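Local coordinates for uncharacterized protein YycE (PDB 1TWU) that is of unknown function but has the duplicated alpha-beta fold of the VOC superfamily and is probably related to glyoxalase and fosfomycin resistance proteins, at residues I26-E31 / W126-M131; K36-F41 / D58-F63; H76-L81 / E107-Y112; E105-S108 / W113-G116. One frame throughout, in Å; residues are numbered along the deposited sequence.

How the contacts relate
Contact 1 joins helix 22-32 to strand 127-131, near the centre of the chain, and so bridges its N-terminal and C-terminal halves. Contact 2 lies in the N-terminal sheet, with its centre about 14 Å from that of contact 1. The two are tied by the salt bridge of Glu30 OE1 to Arg37 NH2 at 2.7 Å. Contacts 3 and 4 belong to the C-terminal half, with centres about 8 Å apart, and share Glu107 and Ser108. Contact 3 reaches contact 1 through backbone pairing of strands 80-84 and 127-131. Contact 4 reaches it through Trp113 and Met131. All four meet the second subunit somewhere, contacts 2 and 3 with the most residues.

Contact 1: residues I26-E31 / W126-M131; sequences IRFYEE and WRIVFM
Tyr29 reaches from helix 22-32 to Trp126, just before strand 127-131, and to Ile128 within it. Its CG stands anti to the carbonyl carbon (chi1 -71°), and from CB the ring runs from the helix toward the strand. One ring face carries Phe28 CD2, 3.3 Å above the plane and over its centre. Further out, CE2 packs on Phe63 and CE1 on Leu61. At the tip, OH lies 3.4 Å from Trp126 CE3, at the edge of the indole and near its plane. The same oxygen is 3.6 Å from Ile128 CD1. Its hydrogen-bond partner is Asp122 OD2, and the other oxygen of Asp122 binds Trp126 N. Phe28 forms the second bridge. Its CZ lies 3.7 Å from Ile128 CG1, and the two side chains lie alongside each other, pointing opposite ways. Ile128 is bent at chi2 (-55°), which brings CD1 round to the tyrosine hydroxyl while CG1 meets the phenylalanine. All four touching residues are buried. No hydrogen bond crosses between 26-31 and 126-131. The contact is therefore apolar packing round one buried hydroxyl, and Asp122 satisfies that hydroxyl while also holding the backbone of Trp126.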
loop_
_atom_site.group_PDB
_atom_site.type_symbol
_atom_site.label_atom_id
_atom_site.label_comp_id
_atom_site.label_asym_id
_atom_site.label_seq_id
_atom_site.Cartn_x
_atom_site.Cartn_y
_atom_site.Cartn_z
ATOM N N ILE A 26 -15.584 -3.056 -4.581
ATOM C CA ILE A 26 -16.268 -3.547 -3.389
ATOM C C ILE A 26 -16.549 -5.052 -3.476
ATOM O O ILE A 26 -16.387 -5.781 -2.490
ATOM C CB ILE A 26 -17.586 -2.777 -3.160
ATOM C CG1 ILE A 26 -17.264 -1.328 -2.804
ATOM C CG2 ILE A 26 -18.393 -3.426 -2.049
ATOM C CD1 ILE A 26 -18.474 -0.430 -2.716
ATOM N N ARG A 27 -16.965 -5.515 -4.652
ATOM C CA ARG A 27 -17.234 -6.935 -4.842
ATOM C C ARG A 27 -15.974 -7.771 -4.616
ATOM O O ARG A 27 -16.022 -8.818 -3.974
ATOM C CB ARG A 27 -17.773 -7.205 -6.247
ATOM C CG ARG A 27 -17.953 -8.692 -6.537
ATOM C CD ARG A 27 -18.666 -8.914 -7.853
ATOM N NE ARG A 27 -19.006 -10.316 -8.100
ATOM C CZ ARG A 27 -18.203 -11.201 -8.681
ATOM N NH1 ARG A 27 -16.991 -10.850 -9.084
ATOM N NH2 ARG A 27 -18.627 -12.441 -8.881
ATOM N N PHE A 28 -14.847 -7.304 -5.143
ATOM C CA PHE A 28 -13.585 -8.023 -4.996
ATOM C C PHE A 28 -13.101 -8.051 -3.549
ATOM O O PHE A 28 -12.805 -9.120 -3.000
ATOM C CB PHE A 28 -12.498 -7.373 -5.861
ATOM C CG PHE A 28 -11.138 -8.029 -5.733
ATOM C CD1 PHE A 28 -10.825 -9.177 -6.460
ATOM C CD2 PHE A 28 -10.176 -7.506 -4.870
ATOM C CE1 PHE A 28 -9.573 -9.794 -6.331
ATOM C CE2 PHE A 28 -8.927 -8.114 -4.733
ATOM C CZ PHE A 28 -8.625 -9.262 -5.466
ATOM N N TYR A 29 -13.019 -6.871 -2.936
ATOM C CA TYR A 29 -12.522 -6.748 -1.567
ATOM C C TYR A 29 -13.460 -7.161 -0.451
ATOM O O TYR A 29 -13.028 -7.776 0.526
ATOM C CB TYR A 29 -12.025 -5.317 -1.324
ATOM C CG TYR A 29 -10.750 -5.048 -2.068
ATOM C CD1 TYR A 29 -9.530 -5.507 -1.580
ATOM C CD2 TYR A 29 -10.769 -4.423 -3.318
ATOM C CE1 TYR A 29 -8.350 -5.358 -2.328
ATOM C CE2 TYR A 29 -9.599 -4.269 -4.078
ATOM C CZ TYR A 29 -8.395 -4.740 -3.579
ATOM O OH TYR A 29 -7.251 -4.615 -4.329
ATOM N N GLU A 30 -14.736 -6.838 -0.584
ATOM C CA GLU A 30 -15.667 -7.191 0.462
ATOM C C GLU A 30 -16.253 -8.579 0.244
ATOM O O GLU A 30 -16.253 -9.406 1.154
ATOM C CB GLU A 30 -16.774 -6.148 0.552
ATOM C CG GLU A 30 -17.172 -5.853 1.974
ATOM C CD GLU A 30 -18.275 -4.826 2.074
ATOM O OE1 GLU A 30 -18.242 -3.829 1.314
ATOM O OE2 GLU A 30 -19.168 -5.010 2.929
ATOM N N GLU A 31 -16.743 -8.840 -0.962
ATOM C CA GLU A 31 -17.310 -10.146 -1.264
ATOM C C GLU A 31 -16.227 -11.181 -1.531
ATOM O O GLU A 31 -16.368 -12.345 -1.162
ATOM C CB GLU A 31 -18.216 -10.081 -2.486
ATOM C CG GLU A 31 -19.415 -9.177 -2.352
ATOM C CD GLU A 31 -20.431 -9.429 -3.460
ATOM O OE1 GLU A 31 -21.165 -8.479 -3.827
ATOM O OE2 GLU A 31 -20.501 -10.583 -3.957
ATOM N N TRP A 126 -4.418 -4.303 -9.961
ATOM C CA TRP A 126 -3.440 -4.318 -8.884
ATOM C C TRP A 126 -3.160 -5.803 -8.663
ATOM O O TRP A 126 -4.088 -6.610 -8.678
ATOM C CB TRP A 126 -4.016 -3.674 -7.617
ATOM C CG TRP A 126 -2.959 -3.289 -6.606
ATOM C CD1 TRP A 126 -1.610 -3.145 -6.832
ATOM C CD2 TRP A 126 -3.169 -2.952 -5.227
ATOM N NE1 TRP A 126 -0.977 -2.743 -5.682
ATOM C CE2 TRP A 126 -1.907 -2.617 -4.683
ATOM C CE3 TRP A 126 -4.300 -2.897 -4.401
ATOM C CZ2 TRP A 126 -1.749 -2.231 -3.347
ATOM C CZ3 TRP A 126 -4.142 -2.511 -3.075
ATOM C CH2 TRP A 126 -2.875 -2.184 -2.563
ATOM N N ARG A 127 -1.889 -6.162 -8.493
ATOM C CA ARG A 127 -1.500 -7.558 -8.294
ATOM C C ARG A 127 -1.622 -7.988 -6.827
ATOM O O ARG A 127 -0.847 -7.562 -5.970
ATOM C CB ARG A 127 -0.055 -7.781 -8.775
ATOM C CG ARG A 127 0.191 -7.567 -10.275
ATOM C CD ARG A 127 -0.498 -8.624 -11.112
ATOM N NE ARG A 127 -0.387 -8.389 -12.553
ATOM C CZ ARG A 127 0.570 -8.881 -13.339
ATOM N NH1 ARG A 127 1.532 -9.646 -12.844
ATOM N NH2 ARG A 127 0.542 -8.633 -14.639
ATOM N N ILE A 128 -2.607 -8.833 -6.546
ATOM C CA ILE A 128 -2.817 -9.326 -5.191
ATOM C C ILE A 128 -2.133 -10.699 -5.092
ATOM O O ILE A 128 -2.551 -11.678 -5.722
ATOM C CB ILE A 128 -4.333 -9.449 -4.863
ATOM C CG1 ILE A 128 -5.073 -8.185 -5.317
ATOM C CG2 ILE A 128 -4.533 -9.643 -3.361
ATOM C CD1 ILE A 128 -4.507 -6.900 -4.755
ATOM N N VAL A 129 -1.071 -10.762 -4.301
ATOM C CA VAL A 129 -0.320 -11.997 -4.150
ATOM C C VAL A 129 -0.568 -12.703 -2.825
ATOM O O VAL A 129 -0.662 -12.081 -1.767
ATOM C CB VAL A 129 1.203 -11.729 -4.304
ATOM C CG1 VAL A 129 1.979 -13.048 -4.361
ATOM C CG2 VAL A 129 1.449 -10.906 -5.554
ATOM N N PHE A 130 -0.688 -14.019 -2.904
ATOM C CA PHE A 130 -0.880 -14.856 -1.731
ATOM C C PHE A 130 0.337 -15.785 -1.710
ATOM O O PHE A 130 0.448 -16.709 -2.520
ATOM C CB PHE A 130 -2.192 -15.630 -1.870
ATOM C CG PHE A 130 -3.396 -14.738 -1.970
ATOM C CD1 PHE A 130 -4.069 -14.322 -0.822
ATOM C CD2 PHE A 130 -3.820 -14.260 -3.206
ATOM C CE1 PHE A 130 -5.150 -13.438 -0.902
ATOM C CE2 PHE A 130 -4.894 -13.379 -3.300
ATOM C CZ PHE A 130 -5.562 -12.964 -2.144
ATOM N N MET A 131 1.268 -15.502 -0.802
ATOM C CA MET A 131 2.496 -16.279 -0.685
ATOM C C MET A 131 2.436 -17.261 0.485
ATOM O O MET A 131 2.103 -16.892 1.620
ATOM C CB MET A 131 3.695 -15.329 -0.534
ATOM C CG MET A 131 5.072 -16.001 -0.485
ATOM S SD MET A 131 5.488 -17.064 -1.894
ATOM C CE MET A 131 5.378 -15.931 -3.230
#

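Contact 2: residues K36-F41 / D58-F63; sequences KRIGEF and DYHLEF
Glu62 OE1 is held by a salt bridge to Arg14, while its other oxygen, OE2, lies 3.3 Å from Phe41 CE2. OE2 comes to the edge of the phenylalanine ring, near its plane. The planes of ring and carboxylate are 67° apart. The partly positive C-H edge of the ring is a suitable neighbour for the oxygen. Glu62 gets there as an extended chain, with CG anti to the backbone N (chi1 174°). At the other end of the contact, Ile38 CD1 packs 3.5 Å from His60 CB and 3.7 Å from His60 CG. The imidazole is anchored by ND1 to Ala57 O and by NE2 to Arg14, so Arg14 serves both His60 and Glu62. Ile136 of the second subunit packs on Ile38 and His60. Within 36-41, Arg37 NH1 binds Glu40 OE1 at 3.1 Å, and Arg37 has a second partner in Glu30. Strands 37-44 and 59-66 do not pair directly. Strand 47-53 runs between them, and Ile38 and Gly39 both face its Met51 in a classic beta bulge. Side chains thus meet across a central strand, in a mixed sheet of strand order 1-4-3-2 that fits the beta-alpha-beta-beta-beta module of the VOC superfamily.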
loop_
_atom_site.group_PDB
_atom_site.type_symbol
_atom_site.label_atom_id
_atom_site.label_comp_id
_atom_site.label_asym_id
_atom_site.label_seq_id
_atom_site.Cartn_x
_atom_site.Cartn_y
_atom_site.Cartn_z
ATOM N N LYS A 36 -13.396 -6.435 6.090
ATOM C CA LYS A 36 -14.487 -5.725 6.735
ATOM C C LYS A 36 -14.547 -4.263 6.307
ATOM O O LYS A 36 -13.522 -3.577 6.276
ATOM C CB LYS A 36 -14.336 -5.823 8.264
ATOM C CG LYS A 36 -15.162 -4.813 9.066
ATOM C CD LYS A 36 -15.017 -5.037 10.574
ATOM C CE LYS A 36 -15.137 -3.736 11.386
ATOM N NZ LYS A 36 -16.414 -2.977 11.193
ATOM N N ARG A 37 -15.746 -3.794 5.963
ATOM C CA ARG A 37 -15.919 -2.393 5.591
ATOM C C ARG A 37 -15.926 -1.588 6.896
ATOM O O ARG A 37 -16.863 -1.680 7.691
ATOM C CB ARG A 37 -17.236 -2.170 4.846
ATOM C CG ARG A 37 -17.444 -0.706 4.489
ATOM C CD ARG A 37 -18.767 -0.454 3.796
ATOM N NE ARG A 37 -18.923 -1.288 2.611
ATOM C CZ ARG A 37 -19.780 -1.028 1.631
ATOM N NH1 ARG A 37 -20.553 0.051 1.695
ATOM N NH2 ARG A 37 -19.878 -1.856 0.598
ATOM N N ILE A 38 -14.875 -0.805 7.115
ATOM C CA ILE A 38 -14.756 -0.028 8.343
ATOM C C ILE A 38 -15.090 1.442 8.168
ATOM O O ILE A 38 -14.942 2.229 9.099
ATOM C CB ILE A 38 -13.329 -0.145 8.935
ATOM C CG1 ILE A 38 -12.303 0.462 7.972
ATOM C CG2 ILE A 38 -13.007 -1.610 9.204
ATOM C CD1 ILE A 38 -10.897 0.503 8.511
ATOM N N GLY A 39 -15.541 1.807 6.973
ATOM C CA GLY A 39 -15.890 3.188 6.706
ATOM C C GLY A 39 -16.331 3.378 5.271
ATOM O O GLY A 39 -16.068 2.535 4.413
ATOM N N GLU A 40 -17.019 4.485 5.013
ATOM C CA GLU A 40 -17.499 4.813 3.674
ATOM C C GLU A 40 -18.014 6.241 3.716
ATOM O O GLU A 40 -18.294 6.780 4.786
ATOM C CB GLU A 40 -18.645 3.887 3.256
ATOM C CG GLU A 40 -19.971 4.248 3.916
ATOM C CD GLU A 40 -21.109 3.328 3.519
ATOM O OE1 GLU A 40 -21.065 2.129 3.880
ATOM O OE2 GLU A 40 -22.051 3.805 2.848
ATOM N N PHE A 41 -18.131 6.855 2.550
ATOM C CA PHE A 41 -18.636 8.214 2.460
ATOM C C PHE A 41 -19.196 8.451 1.065
ATOM O O PHE A 41 -18.632 8.001 0.058
ATOM C CB PHE A 41 -17.531 9.226 2.799
ATOM C CG PHE A 41 -16.379 9.236 1.831
ATOM C CD1 PHE A 41 -16.390 10.077 0.722
ATOM C CD2 PHE A 41 -15.260 8.431 2.051
ATOM C CE1 PHE A 41 -15.300 10.123 -0.154
ATOM C CE2 PHE A 41 -14.163 8.468 1.181
ATOM C CZ PHE A 41 -14.185 9.319 0.077
ATOM N N ASP A 58 -6.191 0.016 12.121
ATOM C CA ASP A 58 -4.788 0.414 12.255
ATOM C C ASP A 58 -4.119 0.493 10.893
ATOM O O ASP A 58 -3.379 1.430 10.607
ATOM C CB ASP A 58 -4.025 -0.571 13.140
ATOM C CG ASP A 58 -4.478 -0.521 14.588
ATOM O OD1 ASP A 58 -4.971 0.544 15.024
ATOM O OD2 ASP A 58 -4.328 -1.540 15.296
ATOM N N TYR A 59 -4.377 -0.517 10.072
ATOM C CA TYR A 59 -3.854 -0.597 8.718
ATOM C C TYR A 59 -5.054 -0.937 7.855
ATOM O O TYR A 59 -5.647 -2.004 8.007
ATOM C CB TYR A 59 -2.811 -1.712 8.584
ATOM C CG TYR A 59 -1.543 -1.488 9.375
ATOM C CD1 TYR A 59 -1.450 -1.875 10.714
ATOM C CD2 TYR A 59 -0.434 -0.870 8.787
ATOM C CE1 TYR A 59 -0.284 -1.653 11.444
ATOM C CE2 TYR A 59 0.734 -0.643 9.506
ATOM C CZ TYR A 59 0.804 -1.035 10.833
ATOM O OH TYR A 59 1.961 -0.794 11.551
ATOM N N HIS A 60 -5.428 -0.026 6.963
ATOM C CA HIS A 60 -6.565 -0.281 6.095
ATOM C C HIS A 60 -6.375 0.290 4.699
ATOM O O HIS A 60 -5.428 1.039 4.431
ATOM C CB HIS A 60 -7.859 0.278 6.708
ATOM C CG HIS A 60 -7.869 1.769 6.866
ATOM N ND1 HIS A 60 -7.421 2.403 8.006
ATOM C CD2 HIS A 60 -8.254 2.752 6.017
ATOM C CE1 HIS A 60 -7.529 3.710 7.851
ATOM N NE2 HIS A 60 -8.032 3.950 6.653
ATOM N N LEU A 61 -7.290 -0.086 3.812
ATOM C CA LEU A 61 -7.277 0.367 2.431
ATOM C C LEU A 61 -8.436 1.329 2.239
ATOM O O LEU A 61 -9.445 1.236 2.940
ATOM C CB LEU A 61 -7.484 -0.814 1.475
ATOM C CG LEU A 61 -6.517 -1.999 1.458
ATOM C CD1 LEU A 61 -6.999 -3.046 0.452
ATOM C CD2 LEU A 61 -5.127 -1.508 1.087
ATOM N N GLU A 62 -8.279 2.266 1.311
ATOM C CA GLU A 62 -9.358 3.182 0.965
ATOM C C GLU A 62 -9.411 3.279 -0.555
ATOM O O GLU A 62 -8.382 3.368 -1.220
ATOM C CB GLU A 62 -9.157 4.588 1.533
ATOM C CG GLU A 62 -10.235 5.537 1.008
ATOM C CD GLU A 62 -10.008 6.996 1.351
ATOM O OE1 GLU A 62 -8.837 7.429 1.400
ATOM O OE2 GLU A 62 -11.011 7.717 1.547
ATOM N N PHE A 63 -10.614 3.236 -1.107
ATOM C CA PHE A 63 -10.788 3.356 -2.551
ATOM C C PHE A 63 -11.745 4.511 -2.788
ATOM O O PHE A 63 -12.800 4.604 -2.146
ATOM C CB PHE A 63 -11.346 2.059 -3.145
ATOM C CG PHE A 63 -10.342 0.937 -3.188
ATOM C CD1 PHE A 63 -9.454 0.821 -4.258
ATOM C CD2 PHE A 63 -10.262 0.017 -2.143
ATOM C CE1 PHE A 63 -8.502 -0.195 -4.288
ATOM C CE2 PHE A 63 -9.311 -1.006 -2.161
ATOM C CZ PHE A 63 -8.428 -1.115 -3.235
#

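Contact 3: residues H76-L81 / E107-Y112; sequences HPDSLL and ESENPY
Glu109 leans over Pro77 and past Asp78, meeting the two in different ways. Against Pro77 it crosses obliquely. Its CD is 3.7 Å from Pro77 CB, but the exact fit of glutamate against proline is doubtful, because neighbouring carbons of the two are modelled too close. The chain bends at chi2 (-66°), and CD stays near the CB-CG side of the proline. Against Asp78 the glutamate runs at about a right angle. Asp78 OD1 points at the methylene groups, 3.1 Å from Glu109 CB. The two carboxylate planes are 50° apart, and Asp78 OD1 and Glu109 OE1 are 4.6 Å from each other. The like charges may repel mildly, though Glu109 is exposed and solvent should screen them.

The 76-81 side is shaped by a type I beta turn from His76 to Ser79, which leads into strand 80-84. Within the turn, Asp78 N donates to His76 ND1 at 3.1 Å, close to the imidazole plane. This bond needs ND1 without a proton. A water joins the two backbones. It donates to Pro77 O at 2.7 Å and accepts from Glu109 N over a longer 3.3 Å.

On either side of Glu109 in the chain, Ser108 OG donates to Asn110 O at 3.0 Å, from above the carbonyl plane. Asn110 is the N-cap of the short, weakly bonded helix 111-114, and its OD1 accepts a hydrogen bond from Asn45 ND2 of the second subunit. Tyr47 of that subunit packs on both Asp78 and Asn110.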
loop_
_atom_site.group_PDB
_atom_site.type_symbol
_atom_site.label_atom_id
_atom_site.label_comp_id
_atom_site.label_asym_id
_atom_site.label_seq_id
_atom_site.Cartn_x
_atom_site.Cartn_y
_atom_site.Cartn_z
ATOM N N HIS A 76 0.884 -1.765 -12.959
ATOM C CA HIS A 76 2.280 -2.101 -13.156
ATOM C C HIS A 76 2.352 -3.529 -12.626
ATOM O O HIS A 76 1.883 -3.812 -11.523
ATOM C CB HIS A 76 3.190 -1.175 -12.352
ATOM C CG HIS A 76 4.629 -1.242 -12.762
ATOM N ND1 HIS A 76 5.363 -2.408 -12.718
ATOM C CD2 HIS A 76 5.470 -0.285 -13.225
ATOM C CE1 HIS A 76 6.594 -2.168 -13.134
ATOM N NE2 HIS A 76 6.685 -0.888 -13.448
ATOM N N PRO A 77 2.914 -4.454 -13.417
ATOM C CA PRO A 77 3.029 -5.857 -13.012
ATOM C C PRO A 77 3.892 -6.100 -11.781
ATOM O O PRO A 77 3.848 -7.181 -11.200
ATOM C CB PRO A 77 3.587 -6.525 -14.263
ATOM C CG PRO A 77 4.419 -5.447 -14.874
ATOM C CD PRO A 77 3.530 -4.238 -14.739
ATOM N N ASP A 78 4.675 -5.098 -11.392
ATOM C CA ASP A 78 5.539 -5.204 -10.221
ATOM C C ASP A 78 4.981 -4.460 -9.005
ATOM O O ASP A 78 5.634 -4.377 -7.963
ATOM C CB ASP A 78 6.941 -4.669 -10.531
ATOM C CG ASP A 78 7.725 -5.577 -11.458
ATOM O OD1 ASP A 78 7.431 -6.790 -11.497
ATOM O OD2 ASP A 78 8.654 -5.080 -12.131
ATOM N N SER A 79 3.784 -3.904 -9.147
ATOM C CA SER A 79 3.141 -3.189 -8.051
ATOM C C SER A 79 2.221 -4.215 -7.380
ATOM O O SER A 79 1.167 -4.576 -7.918
ATOM C CB SER A 79 2.347 -2.005 -8.593
ATOM O OG SER A 79 2.013 -1.132 -7.538
ATOM N N LEU A 80 2.641 -4.680 -6.202
ATOM C CA LEU A 80 1.932 -5.723 -5.469
ATOM C C LEU A 80 1.388 -5.392 -4.076
ATOM O O LEU A 80 1.783 -4.417 -3.430
ATOM C CB LEU A 80 2.863 -6.930 -5.291
ATOM C CG LEU A 80 3.531 -7.774 -6.387
ATOM C CD1 LEU A 80 3.276 -7.227 -7.772
ATOM C CD2 LEU A 80 5.026 -7.861 -6.076
ATOM N N LEU A 81 0.471 -6.250 -3.638
ATOM C CA LEU A 81 -0.105 -6.221 -2.296
ATOM C C LEU A 81 0.062 -7.697 -1.944
ATOM O O LEU A 81 -0.635 -8.551 -2.488
ATOM C CB LEU A 81 -1.593 -5.848 -2.285
ATOM C CG LEU A 81 -2.238 -6.057 -0.900
ATOM C CD1 LEU A 81 -1.465 -5.282 0.153
ATOM C CD2 LEU A 81 -3.693 -5.615 -0.908
ATOM N N GLU A 107 0.487 -14.628 -14.227
ATOM C CA GLU A 107 1.856 -15.072 -14.049
ATOM C C GLU A 107 2.665 -13.891 -13.528
ATOM O O GLU A 107 2.811 -12.878 -14.212
ATOM C CB GLU A 107 2.422 -15.537 -15.387
ATOM C CG GLU A 107 3.415 -16.664 -15.255
ATOM C CD GLU A 107 2.776 -17.898 -14.655
ATOM O OE1 GLU A 107 2.059 -18.625 -15.388
ATOM O OE2 GLU A 107 2.979 -18.126 -13.441
ATOM N N SER A 108 3.180 -14.017 -12.312
ATOM C CA SER A 108 3.961 -12.946 -11.714
ATOM C C SER A 108 5.148 -12.584 -12.592
ATOM O O SER A 108 5.676 -13.430 -13.321
ATOM C CB SER A 108 4.451 -13.364 -10.327
ATOM O OG SER A 108 5.139 -14.601 -10.387
ATOM N N GLU A 109 5.551 -11.318 -12.530
ATOM C CA GLU A 109 6.690 -10.848 -13.307
ATOM C C GLU A 109 7.930 -11.567 -12.812
ATOM O O GLU A 109 8.664 -12.193 -13.587
ATOM C CB GLU A 109 6.867 -9.342 -13.132
ATOM C CG GLU A 109 5.992 -8.531 -14.050
ATOM C CD GLU A 109 6.376 -8.700 -15.508
ATOM O OE1 GLU A 109 7.451 -8.196 -15.903
ATOM O OE2 GLU A 109 5.603 -9.341 -16.253
ATOM N N ASN A 110 8.149 -11.471 -11.505
ATOM C CA ASN A 110 9.283 -12.110 -10.856
ATOM C C ASN A 110 8.923 -13.579 -10.635
ATOM O O ASN A 110 7.984 -13.891 -9.896
ATOM C CB ASN A 110 9.551 -11.439 -9.509
ATOM C CG ASN A 110 10.947 -11.701 -9.000
ATOM O OD1 ASN A 110 11.451 -12.824 -9.074
ATOM N ND2 ASN A 110 11.581 -10.661 -8.470
ATOM N N PRO A 111 9.661 -14.500 -11.274
ATOM C CA PRO A 111 9.383 -15.933 -11.119
ATOM C C PRO A 111 9.415 -16.356 -9.650
ATOM O O PRO A 111 8.965 -17.445 -9.287
ATOM C CB PRO A 111 10.486 -16.586 -11.949
ATOM C CG PRO A 111 11.617 -15.614 -11.811
ATOM C CD PRO A 111 10.926 -14.287 -11.996
ATOM N N TYR A 112 9.948 -15.468 -8.815
ATOM C CA TYR A 112 10.053 -15.696 -7.381
ATOM C C TYR A 112 8.678 -15.903 -6.749
ATOM O O TYR A 112 8.449 -16.900 -6.062
ATOM C CB TYR A 112 10.746 -14.506 -6.710
ATOM C CG TYR A 112 10.680 -14.545 -5.204
ATOM C CD1 TYR A 112 11.475 -15.427 -4.472
ATOM C CD2 TYR A 112 9.781 -13.739 -4.512
ATOM C CE1 TYR A 112 11.373 -15.505 -3.083
ATOM C CE2 TYR A 112 9.666 -13.809 -3.126
ATOM C CZ TYR A 112 10.462 -14.694 -2.417
ATOM O OH TYR A 112 10.334 -14.766 -1.049
HETATM O O HOH W 1 3.272 -9.821 -10.710
#

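Contact 4: residues E105-S108 / W113-G116; sequences EVES and WSNG
Ser108 fits against the backbone and first side-chain carbons of Trp113 and Ser114, and this is the close part of the contact. Its CB lies 3.9 Å from Trp113 CB. Its OG is 3.7 Å from Ser114 CB and 3.4 Å from Ser114 N. The last pair is not a hydrogen bond, because the angle is poor; the hydroxyl's partner is Asn110 O. OG sits between the backbone N and the carbonyl carbon (chi1 53°), and this turns it to the helix.

Trp113 is the buried member. Its CB faces Ser108, but the indole swings off to the other side, onto the sheet. There it packs on Leu80, Val82 and Tyr84 of strand 80-84, and on Val129 and Met131 of strand 127-131. Arg14 of the second subunit also packs on this tryptophan.

The outer side is much looser. Glu107 and Ser114 are both exposed, and they approach only through their polar ends. Glu107 OE2 is 3.9 Å from Ser114 OG, too far for a direct hydrogen bond. The glutamate reaches this position by a bend at chi2 (62°). No hydrogen bond joins the two segments. The close packing is at Ser108, and the margin is loose and polar.

The chain then turns through Gly116, which has a positive phi, into strand 117-121. The backbone of Val106 pairs with Thr119 of that strand. The whole is a connection between the short, weakly bonded strand 105-106 and its antiparallel neighbour 117-121, carrying a short, weakly bonded helix whose tryptophan anchors it to the C-terminal mixed sheet of this VOC-type fold.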
loop_
_atom_site.group_PDB
_atom_site.type_symbol
_atom_site.label_atom_id
_atom_site.label_comp_id
_atom_site.label_asym_id
_atom_site.label_seq_id
_atom_site.Cartn_x
_atom_site.Cartn_y
_atom_site.Cartn_z
ATOM N N GLU A 105 -6.086 -15.247 -12.534
ATOM C CA GLU A 105 -4.836 -15.540 -11.861
ATOM C C GLU A 105 -3.827 -15.205 -12.956
ATOM O O GLU A 105 -4.016 -15.582 -14.117
ATOM C CB GLU A 105 -4.701 -17.019 -11.492
ATOM C CG GLU A 105 -3.443 -17.281 -10.656
ATOM C CD GLU A 105 -3.111 -18.752 -10.474
ATOM O OE1 GLU A 105 -4.034 -19.555 -10.216
ATOM O OE2 GLU A 105 -1.915 -19.101 -10.574
ATOM N N VAL A 106 -2.770 -14.485 -12.607
ATOM C CA VAL A 106 -1.780 -14.126 -13.605
ATOM C C VAL A 106 -0.396 -14.627 -13.235
ATOM O O VAL A 106 -0.140 -15.013 -12.090
ATOM C CB VAL A 106 -1.733 -12.589 -13.829
ATOM C CG1 VAL A 106 -3.070 -12.109 -14.382
ATOM C CG2 VAL A 106 -1.413 -11.874 -12.527
ATOM N N GLU A 107 0.487 -14.628 -14.227
ATOM C CA GLU A 107 1.856 -15.072 -14.049
ATOM C C GLU A 107 2.665 -13.891 -13.528
ATOM O O GLU A 107 2.811 -12.878 -14.212
ATOM C CB GLU A 107 2.422 -15.537 -15.387
ATOM C CG GLU A 107 3.415 -16.664 -15.255
ATOM C CD GLU A 107 2.776 -17.898 -14.655
ATOM O OE1 GLU A 107 2.059 -18.625 -15.388
ATOM O OE2 GLU A 107 2.979 -18.126 -13.441
ATOM N N SER A 108 3.180 -14.017 -12.312
ATOM C CA SER A 108 3.961 -12.946 -11.714
ATOM C C SER A 108 5.148 -12.584 -12.592
ATOM O O SER A 108 5.676 -13.430 -13.321
ATOM C CB SER A 108 4.451 -13.364 -10.327
ATOM O OG SER A 108 5.139 -14.601 -10.387
ATOM N N TRP A 113 7.766 -14.959 -6.976
ATOM C CA TRP A 113 6.426 -15.059 -6.409
ATOM C C TRP A 113 5.670 -16.235 -7.010
ATOM O O TRP A 113 4.586 -16.599 -6.550
ATOM C CB TRP A 113 5.651 -13.764 -6.647
ATOM C CG TRP A 113 6.291 -12.581 -6.012
ATOM C CD1 TRP A 113 7.015 -11.611 -6.636
ATOM C CD2 TRP A 113 6.301 -12.258 -4.617
ATOM N NE1 TRP A 113 7.478 -10.699 -5.715
ATOM C CE2 TRP A 113 7.055 -11.074 -4.468
ATOM C CE3 TRP A 113 5.748 -12.856 -3.477
ATOM C CZ2 TRP A 113 7.272 -10.474 -3.222
ATOM C CZ3 TRP A 113 5.963 -12.259 -2.238
ATOM C CH2 TRP A 113 6.721 -11.078 -2.124
ATOM N N SER A 114 6.257 -16.826 -8.044
ATOM C CA SER A 114 5.663 -17.968 -8.712
ATOM C C SER A 114 5.968 -19.240 -7.924
ATOM O O SER A 114 5.279 -20.250 -8.062
ATOM C CB SER A 114 6.215 -18.080 -10.128
ATOM O OG SER A 114 5.611 -19.162 -10.804
ATOM N N ASN A 115 7.011 -19.181 -7.098
ATOM C CA ASN A 115 7.398 -20.319 -6.269
ATOM C C ASN A 115 6.595 -20.300 -4.977
ATOM O O ASN A 115 6.983 -19.647 -4.009
ATOM C CB ASN A 115 8.894 -20.278 -5.915
ATOM C CG ASN A 115 9.793 -20.683 -7.078
ATOM O OD1 ASN A 115 9.429 -21.531 -7.901
ATOM N ND2 ASN A 115 10.989 -20.094 -7.135
ATOM N N GLY A 116 5.475 -21.013 -4.965
ATOM C CA GLY A 116 4.657 -21.058 -3.768
ATOM C C GLY A 116 3.797 -19.829 -3.551
ATOM O O GLY A 116 3.436 -19.510 -2.413
#